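Local coordinates for protein monalysin (Pseudomonas entomophila, PDB 4MKQ) that forms pores in host membranes as a secreted beta-barrel toxin that damages the Drosophila gut, studied here with its membrane-spanning segment deleted, at residues 19-24 with 74-79; 24-29 with 127-132. All blocks are in the same frame, centred on the assembly; numbering follows the deposited sequence.

Contact 1: residues 19-24 with 74-79; sequences YLLDYS and YQVVLV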
# COMPACT_ATOMS: atom_id res chain seq x y z
N TYR A 19 -11.68 -9.71 18.75
CA TYR A 19 -12.59 -8.91 19.56
C TYR A 19 -13.05 -7.64 18.83
O TYR A 19 -14.25 -7.35 18.82
CB TYR A 19 -11.97 -8.57 20.94
CG TYR A 19 -12.78 -7.60 21.76
CD1 TYR A 19 -13.97 -7.99 22.38
CD2 TYR A 19 -12.40 -6.26 21.88
CE1 TYR A 19 -14.74 -7.08 23.10
CE2 TYR A 19 -13.17 -5.35 22.59
CZ TYR A 19 -14.35 -5.76 23.19
OH TYR A 19 -15.11 -4.87 23.90
N LEU A 20 -12.09 -6.88 18.27
CA LEU A 20 -12.36 -5.60 17.59
C LEU A 20 -13.01 -5.74 16.23
O LEU A 20 -14.06 -5.14 16.00
CB LEU A 20 -11.08 -4.74 17.49
CG LEU A 20 -10.43 -4.29 18.80
CD1 LEU A 20 -9.14 -3.57 18.54
CD2 LEU A 20 -11.36 -3.41 19.62
N LEU A 21 -12.38 -6.51 15.31
CA LEU A 21 -12.87 -6.72 13.94
C LEU A 21 -13.99 -7.76 13.90
O LEU A 21 -13.89 -8.76 13.19
CB LEU A 21 -11.72 -7.07 12.97
CG LEU A 21 -10.54 -6.10 12.89
CD1 LEU A 21 -9.31 -6.81 12.36
CD2 LEU A 21 -10.85 -4.89 12.04
N ASP A 22 -15.04 -7.50 14.67
CA ASP A 22 -16.24 -8.33 14.75
C ASP A 22 -17.26 -7.68 13.82
O ASP A 22 -17.65 -6.54 14.04
CB ASP A 22 -16.77 -8.36 16.21
CG ASP A 22 -17.86 -9.38 16.51
OD1 ASP A 22 -18.66 -9.68 15.60
OD2 ASP A 22 -17.92 -9.86 17.66
N TYR A 23 -17.66 -8.39 12.74
CA TYR A 23 -18.61 -7.85 11.77
C TYR A 23 -20.02 -7.62 12.35
O TYR A 23 -20.68 -6.65 11.96
CB TYR A 23 -18.68 -8.71 10.49
CG TYR A 23 -19.44 -10.01 10.63
CD1 TYR A 23 -18.80 -11.18 11.01
CD2 TYR A 23 -20.80 -10.07 10.33
CE1 TYR A 23 -19.50 -12.38 11.13
CE2 TYR A 23 -21.52 -11.26 10.47
CZ TYR A 23 -20.86 -12.41 10.86
OH TYR A 23 -21.57 -13.58 10.97
N SER A 24 -20.48 -8.52 13.25
CA SER A 24 -21.81 -8.47 13.86
C SER A 24 -21.96 -7.31 14.83
O SER A 24 -23.03 -6.72 14.92
CB SER A 24 -22.17 -9.79 14.52
OG SER A 24 -21.35 -10.11 15.63
N TYR A 74 -13.34 -1.11 8.57
CA TYR A 74 -12.56 -0.83 9.77
C TYR A 74 -11.20 -1.50 9.73
O TYR A 74 -11.04 -2.53 9.09
CB TYR A 74 -13.31 -1.27 11.03
CG TYR A 74 -14.53 -0.45 11.36
CD1 TYR A 74 -14.41 0.79 11.99
CD2 TYR A 74 -15.81 -0.92 11.10
CE1 TYR A 74 -15.53 1.53 12.35
CE2 TYR A 74 -16.94 -0.18 11.45
CZ TYR A 74 -16.80 1.05 12.06
OH TYR A 74 -17.90 1.79 12.38
N GLN A 75 -10.24 -0.92 10.47
CA GLN A 75 -8.85 -1.37 10.62
C GLN A 75 -8.51 -1.28 12.10
O GLN A 75 -9.16 -0.53 12.83
CB GLN A 75 -7.94 -0.38 9.88
CG GLN A 75 -6.90 -0.99 8.97
CD GLN A 75 -6.39 0.00 7.95
OE1 GLN A 75 -6.51 1.23 8.11
NE2 GLN A 75 -5.80 -0.51 6.88
N VAL A 76 -7.46 -1.99 12.55
CA VAL A 76 -7.01 -1.93 13.95
C VAL A 76 -5.75 -1.07 14.06
O VAL A 76 -4.78 -1.28 13.34
CB VAL A 76 -6.82 -3.34 14.59
CG1 VAL A 76 -6.08 -3.26 15.93
CG2 VAL A 76 -8.16 -4.04 14.77
N VAL A 77 -5.78 -0.10 14.98
CA VAL A 77 -4.62 0.73 15.30
C VAL A 77 -4.09 0.21 16.64
O VAL A 77 -4.81 0.22 17.63
CB VAL A 77 -4.93 2.25 15.36
CG1 VAL A 77 -3.67 3.05 15.61
CG2 VAL A 77 -5.60 2.72 14.08
N LEU A 78 -2.85 -0.31 16.63
CA LEU A 78 -2.20 -0.83 17.82
C LEU A 78 -1.37 0.27 18.47
O LEU A 78 -0.49 0.85 17.84
CB LEU A 78 -1.36 -2.07 17.47
CG LEU A 78 -0.79 -2.92 18.63
CD1 LEU A 78 -1.88 -3.36 19.61
CD2 LEU A 78 -0.08 -4.15 18.10
N VAL A 79 -1.72 0.59 19.73
CA VAL A 79 -1.08 1.65 20.51
C VAL A 79 -0.01 1.07 21.42
O VAL A 79 -0.28 0.17 22.22
CB VAL A 79 -2.12 2.51 21.28
CG1 VAL A 79 -1.47 3.71 21.95
CG2 VAL A 79 -3.26 2.96 20.37
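L21 meets Y74 at the root of the tyrosine, not at its ring: the CD2 methyl of L21 lies 3.8 Å from Y74 O and 4.5 Å from Y74 CB. The phenol ring runs the other way. P26 and a methyl of V129 lie over one of its faces, P131 and A128 sit at its edges, and the ring of Y61 meets it with the planes about 25° apart. V129 O takes the phenolic hydroxyl in a hydrogen bond, which holds the far end of the ring at the 127-132 loop.

The remaining contact is aliphatic and gathers on one methyl. V76 CG2 approaches L21 CG at 3.7 Å and L20 CD1 at 3.9 Å, while V76 CG1 adds a flanking touch on L20 CD1. L20 crosses the valine at about a right angle, and L21 meets it on a slant. With V76 CG1 anti to the backbone N (chi1 168°), CG2 stands anti to the carbonyl carbon and faces both leucines.

Helix 13-20 ends at L20, and L21 centres an inverse gamma turn closed by D22 N to L20 O at 2.9 Å, consistent with both leucines reaching one valine. The partner, strand 71-84, belongs to the long, mostly antiparallel sheet of this aerolysin-like fold. Its alternation sends Y74 and V76 toward the helix end and Q75 and V77 away. V76 is also bonded through its backbone to Q117 of strand 106-124, whose V121 touches L21 as well. Past the turn, D22 OD1 accepts S24 OG at 2.7 Å, on the syn side but tilted from the carboxylate plane.

Contact 2: residues 24-29 with 127-132; sequences SSPKQG and NAVTPL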
# COMPACT_ATOMS: atom_id res chain seq x y z
N SER A 24 -20.48 -8.52 13.25
CA SER A 24 -21.81 -8.47 13.86
C SER A 24 -21.96 -7.31 14.83
O SER A 24 -23.03 -6.72 14.92
CB SER A 24 -22.17 -9.79 14.52
OG SER A 24 -21.35 -10.11 15.63
N SER A 25 -20.86 -6.97 15.55
CA SER A 25 -20.81 -5.87 16.51
C SER A 25 -19.36 -5.36 16.66
O SER A 25 -18.66 -5.82 17.56
CB SER A 25 -21.39 -6.28 17.86
OG SER A 25 -21.30 -5.26 18.84
N PRO A 26 -18.88 -4.44 15.78
CA PRO A 26 -17.50 -3.93 15.93
C PRO A 26 -17.32 -3.15 17.23
O PRO A 26 -18.23 -2.44 17.66
CB PRO A 26 -17.31 -3.06 14.68
CG PRO A 26 -18.67 -2.66 14.28
CD PRO A 26 -19.57 -3.81 14.63
N LYS A 27 -16.15 -3.31 17.87
CA LYS A 27 -15.86 -2.64 19.13
C LYS A 27 -14.87 -1.49 19.00
O LYS A 27 -13.90 -1.60 18.26
CB LYS A 27 -15.40 -3.64 20.19
CG LYS A 27 -16.57 -4.15 21.02
CD LYS A 27 -17.11 -5.46 20.49
CE LYS A 27 -18.48 -5.76 21.05
NZ LYS A 27 -19.07 -6.96 20.41
N GLN A 28 -15.13 -0.39 19.74
CA GLN A 28 -14.32 0.82 19.73
C GLN A 28 -12.87 0.57 20.10
O GLN A 28 -11.97 0.96 19.35
CB GLN A 28 -14.93 1.90 20.64
CG GLN A 28 -16.20 2.52 20.11
CD GLN A 28 -16.69 3.60 21.04
OE1 GLN A 28 -17.22 3.32 22.12
NE2 GLN A 28 -16.51 4.85 20.65
N GLY A 29 -12.65 -0.09 21.22
CA GLY A 29 -11.30 -0.38 21.69
C GLY A 29 -11.22 -1.42 22.79
O GLY A 29 -12.24 -1.89 23.31
N ASN A 127 -24.65 -1.54 11.73
CA ASN A 127 -23.82 -2.10 12.79
C ASN A 127 -22.58 -1.22 13.08
O ASN A 127 -21.83 -1.53 14.01
CB ASN A 127 -23.37 -3.52 12.46
CG ASN A 127 -24.45 -4.54 12.19
OD1 ASN A 127 -25.53 -4.58 12.79
ND2 ASN A 127 -24.09 -5.49 11.35
N ALA A 128 -22.37 -0.15 12.28
CA ALA A 128 -21.22 0.75 12.43
C ALA A 128 -21.17 1.48 13.78
O ALA A 128 -22.21 1.85 14.33
CB ALA A 128 -21.19 1.76 11.28
N VAL A 129 -19.95 1.67 14.30
CA VAL A 129 -19.66 2.36 15.56
C VAL A 129 -18.86 3.64 15.32
O VAL A 129 -18.23 3.78 14.27
CB VAL A 129 -18.96 1.45 16.62
CG1 VAL A 129 -19.93 0.44 17.21
CG2 VAL A 129 -17.72 0.77 16.05
N THR A 130 -18.87 4.56 16.30
CA THR A 130 -18.12 5.82 16.24
C THR A 130 -16.68 5.52 16.69
O THR A 130 -16.47 5.18 17.86
CB THR A 130 -18.81 6.90 17.09
OG1 THR A 130 -20.21 6.94 16.79
CG2 THR A 130 -18.20 8.28 16.88
N PRO A 131 -15.68 5.60 15.78
CA PRO A 131 -14.30 5.30 16.19
C PRO A 131 -13.72 6.34 17.13
O PRO A 131 -14.09 7.51 17.06
CB PRO A 131 -13.53 5.26 14.87
CG PRO A 131 -14.56 5.21 13.79
CD PRO A 131 -15.73 5.96 14.35
N LEU A 132 -12.80 5.91 18.00
CA LEU A 132 -12.09 6.79 18.92
C LEU A 132 -11.03 7.54 18.11
O LEU A 132 -10.55 7.01 17.11
CB LEU A 132 -11.40 5.98 20.04
CG LEU A 132 -12.29 5.22 21.03
CD1 LEU A 132 -11.50 4.13 21.73
CD2 LEU A 132 -12.89 6.16 22.06
O HOH W 1 -12.54 3.09 17.79
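Q28 NE2 donates to T130 O at 2.8 Å, the one direct hydrogen bond between 24-29 and 127-132. The donor arrives almost in line with the carbonyl bond (166° at the oxygen). On the glutamine side the bond is bent: the N-H...O angle is 142°, and the oxygen is tilted out of the Q28 amide plane. An extended chain beyond CG carries the amide across, and its OE1 has a weak bond to Y7 OH. A second polar link is indirect: a water donates to Q28 O at 2.7 Å and accepts from L132 N at 2.8 Å. Q28 is thus tied to the second loop by side chain and backbone, while its backbone also pairs with L59 of strand 46-65.

Apolar and van der Waals packing adds to these bonds. P26 CG lies 4.0 Å from V129 CG2, the two side chains meeting at a slant. P26 CD rests near N127 O at 3.3 Å. Both V129 methyls face P26 O, CG1 at 3.4 Å. L132 splits its methyls over Q28, with CD1 toward Q28 O and CD2 4.1 Å from Q28 NE2.

Near the start of both segments, the N127 carboxamide presents its face to S24 O, with CG at 3.8 Å and OD1 and ND2 about equally distant; this is packing, not a bond. K27 points away, and its NZ bonds back to S25 O.

Both segments are loop, apart from G29 where strand 29-43 begins, yet they run alongside each other, with end-to-end directions 8° apart. The pairing therefore rests on a side-chain amide and a bridging water in place of a ladder of backbone bonds, with proline and valine packing at its middle.

Overall arrangement
Following the chain from the N terminus, helix 13-20 ends at the first half of contact 1, and the loop that follows, starting at the shared S24, supplies the first half of contact 2. After strands 29-43 and 46-65 the chain returns through strand 71-84, closing contact 1 around 49 residues. Contact 2 closes later, when the loop after strand 106-124 comes back to 24-29, a span of 97 residues. The segments alternate, so the loops cross and do not nest. With centres 8 Å apart, the two contacts also touch directly where L20 packs on K27, tying the helix end and both loops to the sheet.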